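Local coordinates for protein NADH-rubredoxin oxidoreductase (Clostridium acetobutylicum, PDB 3KLJ) that passes electrons from NADH through its bound FAD to rubredoxin, feeding the electron-transfer chains to FprA1/2, revRbr and Dfx, at residues A[184-198]-A[309-321]. Residues are numbered along the deposited sequence; the frame is centred on the assembly and turned at random.
Sequences RQLDRDGGLFLKDKL and VSGISIISCGDIE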
loop_
_atom_site.group_PDB
_atom_site.type_symbol
_atom_site.label_atom_id
_atom_site.label_comp_id
_atom_site.label_asym_id
_atom_site.label_seq_id
_atom_site.Cartn_x
_atom_site.Cartn_y
_atom_site.Cartn_z
ATOM N N ARG A 184 7.725 -12.369 0.887
ATOM C CA ARG A 184 8.487 -11.153 1.177
ATOM C C ARG A 184 8.544 -10.888 2.678
ATOM O O ARG A 184 9.404 -10.152 3.146
ATOM C CB ARG A 184 7.876 -9.926 0.489
ATOM C CG ARG A 184 7.585 -10.087 -1.000
ATOM C CD ARG A 184 6.783 -8.902 -1.505
ATOM N NE ARG A 184 7.640 -7.842 -2.032
ATOM C CZ ARG A 184 8.843 -8.049 -2.555
ATOM N NH1 ARG A 184 9.336 -9.281 -2.629
ATOM N NH2 ARG A 184 9.554 -7.024 -3.015
ATOM N N GLN A 185 7.615 -11.482 3.427
ATOM C CA GLN A 185 7.497 -11.203 4.868
ATOM C C GLN A 185 7.841 -12.397 5.746
ATOM O O GLN A 185 8.170 -12.239 6.921
ATOM C CB GLN A 185 6.081 -10.713 5.202
ATOM C CG GLN A 185 5.913 -9.205 5.040
ATOM C CD GLN A 185 5.241 -8.817 3.750
ATOM O OE1 GLN A 185 4.485 -9.594 3.162
ATOM N NE2 GLN A 185 5.492 -7.594 3.309
ATOM N N LEU A 186 7.761 -13.589 5.159
ATOM C CA LEU A 186 7.921 -14.839 5.891
ATOM C C LEU A 186 8.960 -15.732 5.223
ATOM O O LEU A 186 9.109 -15.705 3.993
ATOM C CB LEU A 186 6.577 -15.575 5.907
ATOM C CG LEU A 186 5.624 -15.536 7.109
ATOM C CD1 LEU A 186 6.050 -14.594 8.245
ATOM C CD2 LEU A 186 4.170 -15.324 6.697
ATOM N N ASP A 187 9.663 -16.535 6.018
ATOM C CA ASP A 187 10.431 -17.654 5.451
ATOM C C ASP A 187 9.471 -18.760 5.019
ATOM O O ASP A 187 8.248 -18.624 5.176
ATOM C CB ASP A 187 11.541 -18.163 6.398
ATOM C CG ASP A 187 11.012 -18.757 7.714
ATOM O OD1 ASP A 187 11.756 -19.561 8.320
ATOM O OD2 ASP A 187 9.885 -18.440 8.156
ATOM N N ARG A 188 10.012 -19.848 4.465
ATOM C CA ARG A 188 9.172 -20.918 3.948
ATOM C C ARG A 188 8.284 -21.498 5.045
ATOM O O ARG A 188 7.069 -21.633 4.860
ATOM C CB ARG A 188 10.014 -22.017 3.286
ATOM C CG ARG A 188 9.198 -23.200 2.817
ATOM C CD ARG A 188 10.089 -24.312 2.248
ATOM N NE ARG A 188 9.299 -25.472 1.861
ATOM C CZ ARG A 188 8.989 -26.474 2.681
ATOM N NH1 ARG A 188 9.399 -26.455 3.947
ATOM N NH2 ARG A 188 8.261 -27.498 2.232
ATOM N N ASP A 189 8.898 -21.838 6.172
ATOM C CA ASP A 189 8.203 -22.470 7.295
ATOM C C ASP A 189 7.135 -21.519 7.873
ATOM O O ASP A 189 6.065 -21.956 8.289
ATOM C CB ASP A 189 9.198 -22.886 8.389
ATOM C CG ASP A 189 10.225 -23.936 7.915
ATOM O OD1 ASP A 189 11.252 -24.109 8.592
ATOM O OD2 ASP A 189 10.023 -24.599 6.880
ATOM N N GLY A 190 7.433 -20.223 7.890
ATOM C CA GLY A 190 6.453 -19.206 8.322
ATOM C C GLY A 190 5.234 -19.191 7.416
ATOM O O GLY A 190 4.097 -19.232 7.889
ATOM N N GLY A 191 5.479 -19.150 6.107
ATOM C CA GLY A 191 4.410 -19.138 5.112
ATOM C C GLY A 191 3.535 -20.377 5.137
ATOM O O GLY A 191 2.317 -20.295 4.913
ATOM N N LEU A 192 4.151 -21.534 5.370
ATOM C CA LEU A 192 3.409 -22.779 5.459
ATOM C C LEU A 192 2.616 -22.839 6.763
ATOM O O LEU A 192 1.501 -23.349 6.787
ATOM C CB LEU A 192 4.342 -23.994 5.319
ATOM C CG LEU A 192 4.902 -24.218 3.906
ATOM C CD1 LEU A 192 5.791 -25.454 3.889
ATOM C CD2 LEU A 192 3.785 -24.332 2.842
ATOM N N PHE A 193 3.183 -22.297 7.840
ATOM C CA PHE A 193 2.439 -22.124 9.079
ATOM C C PHE A 193 1.178 -21.292 8.790
ATOM O O PHE A 193 0.065 -21.687 9.159
ATOM C CB PHE A 193 3.331 -21.469 10.148
ATOM C CG PHE A 193 2.658 -21.274 11.483
ATOM C CD1 PHE A 193 1.914 -20.120 11.744
ATOM C CD2 PHE A 193 2.789 -22.228 12.486
ATOM C CE1 PHE A 193 1.298 -19.929 12.982
ATOM C CE2 PHE A 193 2.180 -22.048 13.732
ATOM C CZ PHE A 193 1.432 -20.904 13.981
ATOM N N LEU A 194 1.355 -20.158 8.110
ATOM C CA LEU A 194 0.242 -19.306 7.745
ATOM C C LEU A 194 -0.760 -20.028 6.814
ATOM O O LEU A 194 -1.968 -19.997 7.052
ATOM C CB LEU A 194 0.760 -18.005 7.102
ATOM C CG LEU A 194 -0.291 -16.979 6.669
ATOM C CD1 LEU A 194 -0.971 -16.370 7.902
ATOM C CD2 LEU A 194 0.348 -15.881 5.810
ATOM N N LYS A 195 -0.255 -20.685 5.771
ATOM C CA LYS A 195 -1.109 -21.466 4.860
ATOM C C LYS A 195 -2.007 -22.449 5.631
ATOM O O LYS A 195 -3.200 -22.541 5.351
ATOM C CB LYS A 195 -0.266 -22.232 3.836
ATOM C CG LYS A 195 -1.103 -23.003 2.799
ATOM C CD LYS A 195 -0.286 -24.022 2.034
ATOM C CE LYS A 195 -1.162 -24.785 1.037
ATOM N NZ LYS A 195 -2.251 -25.590 1.676
ATOM N N ASP A 196 -1.429 -23.164 6.600
ATOM C CA ASP A 196 -2.168 -24.127 7.435
ATOM C C ASP A 196 -3.281 -23.445 8.223
ATOM O O ASP A 196 -4.432 -23.888 8.207
ATOM C CB ASP A 196 -1.212 -24.877 8.381
ATOM C CG ASP A 196 -1.920 -25.493 9.598
ATOM O OD1 ASP A 196 -2.955 -26.172 9.437
ATOM O OD2 ASP A 196 -1.423 -25.310 10.728
ATOM N N LYS A 197 -2.929 -22.372 8.924
ATOM C CA LYS A 197 -3.890 -21.617 9.720
ATOM C C LYS A 197 -5.023 -21.042 8.852
ATOM O O LYS A 197 -6.192 -21.039 9.254
ATOM C CB LYS A 197 -3.187 -20.480 10.467
ATOM C CG LYS A 197 -2.292 -20.901 11.626
ATOM C CD LYS A 197 -3.074 -21.601 12.732
ATOM C CE LYS A 197 -2.204 -21.850 13.934
ATOM N NZ LYS A 197 -2.699 -23.018 14.719
ATOM N N LEU A 198 -4.666 -20.563 7.665
ATOM C CA LEU A 198 -5.653 -20.077 6.715
ATOM C C LEU A 198 -6.505 -21.193 6.105
ATOM O O LEU A 198 -7.697 -20.993 5.876
ATOM C CB LEU A 198 -4.992 -19.216 5.628
ATOM C CG LEU A 198 -4.402 -17.887 6.106
ATOM C CD1 LEU A 198 -3.611 -17.187 4.993
ATOM C CD2 LEU A 198 -5.497 -16.968 6.637
ATOM N N VAL A 309 -6.211 -10.259 8.695
ATOM C CA VAL A 309 -6.867 -11.428 8.086
ATOM C C VAL A 309 -7.184 -12.553 9.058
ATOM O O VAL A 309 -6.339 -12.960 9.856
ATOM C CB VAL A 309 -6.118 -11.981 6.843
ATOM C CG1 VAL A 309 -5.191 -13.138 7.209
ATOM C CG2 VAL A 309 -7.122 -12.403 5.765
ATOM N N SER A 310 -8.427 -13.027 8.966
ATOM C CA SER A 310 -8.925 -14.201 9.684
ATOM C C SER A 310 -8.525 -14.249 11.158
ATOM O O SER A 310 -8.480 -15.322 11.766
ATOM C CB SER A 310 -8.493 -15.477 8.953
ATOM O OG SER A 310 -8.945 -15.463 7.610
ATOM N N GLY A 311 -8.247 -13.073 11.720
ATOM C CA GLY A 311 -7.813 -12.939 13.104
ATOM C C GLY A 311 -6.451 -13.549 13.365
ATOM O O GLY A 311 -6.192 -14.002 14.475
ATOM N N ILE A 312 -5.596 -13.571 12.337
ATOM C CA ILE A 312 -4.205 -14.044 12.441
ATOM C C ILE A 312 -3.243 -12.886 12.181
ATOM O O ILE A 312 -3.254 -12.290 11.097
ATOM C CB ILE A 312 -3.878 -15.196 11.456
ATOM C CG1 ILE A 312 -4.913 -16.319 11.565
ATOM C CG2 ILE A 312 -2.476 -15.742 11.726
ATOM C CD1 ILE A 312 -4.745 -17.408 10.534
ATOM N N SER A 313 -2.411 -12.586 13.170
ATOM C CA SER A 313 -1.606 -11.372 13.165
ATOM C C SER A 313 -0.161 -11.643 12.790
ATOM O O SER A 313 0.417 -12.642 13.231
ATOM C CB SER A 313 -1.638 -10.747 14.552
ATOM O OG SER A 313 -1.078 -11.638 15.504
ATOM N N ILE A 314 0.436 -10.743 12.009
ATOM C CA ILE A 314 1.822 -10.917 11.548
ATOM C C ILE A 314 2.628 -9.638 11.684
ATOM O O ILE A 314 2.168 -8.573 11.291
ATOM C CB ILE A 314 1.887 -11.365 10.064
ATOM C CG1 ILE A 314 1.278 -12.754 9.902
ATOM C CG2 ILE A 314 3.336 -11.361 9.555
ATOM C CD1 ILE A 314 0.915 -13.094 8.493
ATOM N N ILE A 315 3.821 -9.728 12.255
ATOM C CA ILE A 315 4.776 -8.636 12.107
ATOM C C ILE A 315 6.087 -9.165 11.532
ATOM O O ILE A 315 6.614 -10.191 11.978
ATOM C CB ILE A 315 4.993 -7.750 13.402
ATOM C CG1 ILE A 315 6.270 -8.107 14.141
ATOM C CG2 ILE A 315 3.771 -7.737 14.350
ATOM C CD1 ILE A 315 7.401 -7.197 13.808
ATOM N N SER A 316 6.591 -8.459 10.527
ATOM C CA SER A 316 7.791 -8.871 9.819
ATOM C C SER A 316 8.740 -7.695 9.741
ATOM O O SER A 316 8.313 -6.574 9.446
ATOM C CB SER A 316 7.440 -9.379 8.414
ATOM O OG SER A 316 8.612 -9.762 7.717
ATOM N N CYS A 317 10.023 -7.966 9.977
ATOM C CA CYS A 317 11.027 -6.908 10.054
ATOM C C CYS A 317 12.329 -7.282 9.366
ATOM O O CYS A 317 12.874 -8.354 9.592
ATOM C CB CYS A 317 11.307 -6.539 11.512
ATOM S SG CYS A 317 12.415 -5.117 11.710
ATOM N N GLY A 318 12.822 -6.366 8.538
ATOM C CA GLY A 318 14.086 -6.551 7.838
ATOM C C GLY A 318 13.950 -7.476 6.651
ATOM O O GLY A 318 12.874 -8.018 6.400
ATOM N N ASP A 319 15.054 -7.653 5.929
ATOM C CA ASP A 319 15.094 -8.466 4.716
ATOM C C ASP A 319 14.993 -9.964 5.021
ATOM O O ASP A 319 16.007 -10.649 5.153
ATOM C CB ASP A 319 16.371 -8.150 3.919
ATOM C CG ASP A 319 16.518 -9.002 2.664
ATOM O OD1 ASP A 319 15.514 -9.207 1.944
ATOM O OD2 ASP A 319 17.650 -9.458 2.391
ATOM N N ILE A 320 13.760 -10.456 5.137
ATOM C CA ILE A 320 13.496 -11.884 5.353
ATOM C C ILE A 320 13.751 -12.707 4.084
ATOM O O ILE A 320 14.369 -13.774 4.141
ATOM C CB ILE A 320 12.040 -12.143 5.851
ATOM C CG1 ILE A 320 11.780 -11.485 7.212
ATOM C CG2 ILE A 320 11.745 -13.634 5.937
ATOM C CD1 ILE A 320 12.314 -12.261 8.424
ATOM N N GLU A 321 13.282 -12.211 2.941
ATOM C CA GLU A 321 13.271 -13.008 1.707
ATOM C C GLU A 321 14.651 -13.498 1.237
ATOM O O GLU A 321 14.804 -14.668 0.872
ATOM C CB GLU A 321 12.557 -12.261 0.576
ATOM C CG GLU A 321 12.298 -13.122 -0.658
ATOM C CD GLU A 321 11.611 -12.372 -1.787
ATOM O OE1 GLU A 321 11.141 -13.044 -2.731
ATOM O OE2 GLU A 321 11.539 -11.123 -1.738
HETATM O O HOH W 1 11.884 -9.872 2.924
#
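The Arg184 guanidinium and the Glu321 carboxylate stand nearly perpendicular, their planes 86° apart; in one of the two conformers modelled for Arg184, NH1 lies 3.0 Å from Glu321 OE2, a salt bridge at the surface, and this oxygen comes to the guanidinium obliquely. Within the helix, Leu192 CD1 sits over the centre of one face of the Arg188 guanidinium, 3.5 Å above its plane. Between the two backbones, a water accepts from Glu321 N-H and donates to Arg184 O. The next carbonyl, Gln185 O, receives Ser316 OG at 2.6 Å, in the carbonyl plane and on a lone pair; with OG anti to the backbone N (chi1 179°), the serine hydroxyl reaches out of its strand to the loop. Ile320 lays CG2 against the peptide between Leu186 and Asp187.

Further along, the helix packs on the strand through aliphatic side chains. Leu194 CD1 lies 3.8 Å from Ile314 CD1, and Leu194 CD2 is close to the same methyl, the two side chains crossing at about a right angle. Ile312 CD1 presses tightly on Lys197 CB (3.4 Å), while Lys197 NZ bonds to Glu334 O. Leu198 CD2 covers Val309 CG1 at 3.9 Å.

Helix 188-198 runs nearly antiparallel to strand 312-317 (163°), docking the NADH-binding domain onto the C-terminal sheet, with strand 346-353 next to 312-317 in that sheet and helix 156-168 flanking Leu198 and Val309.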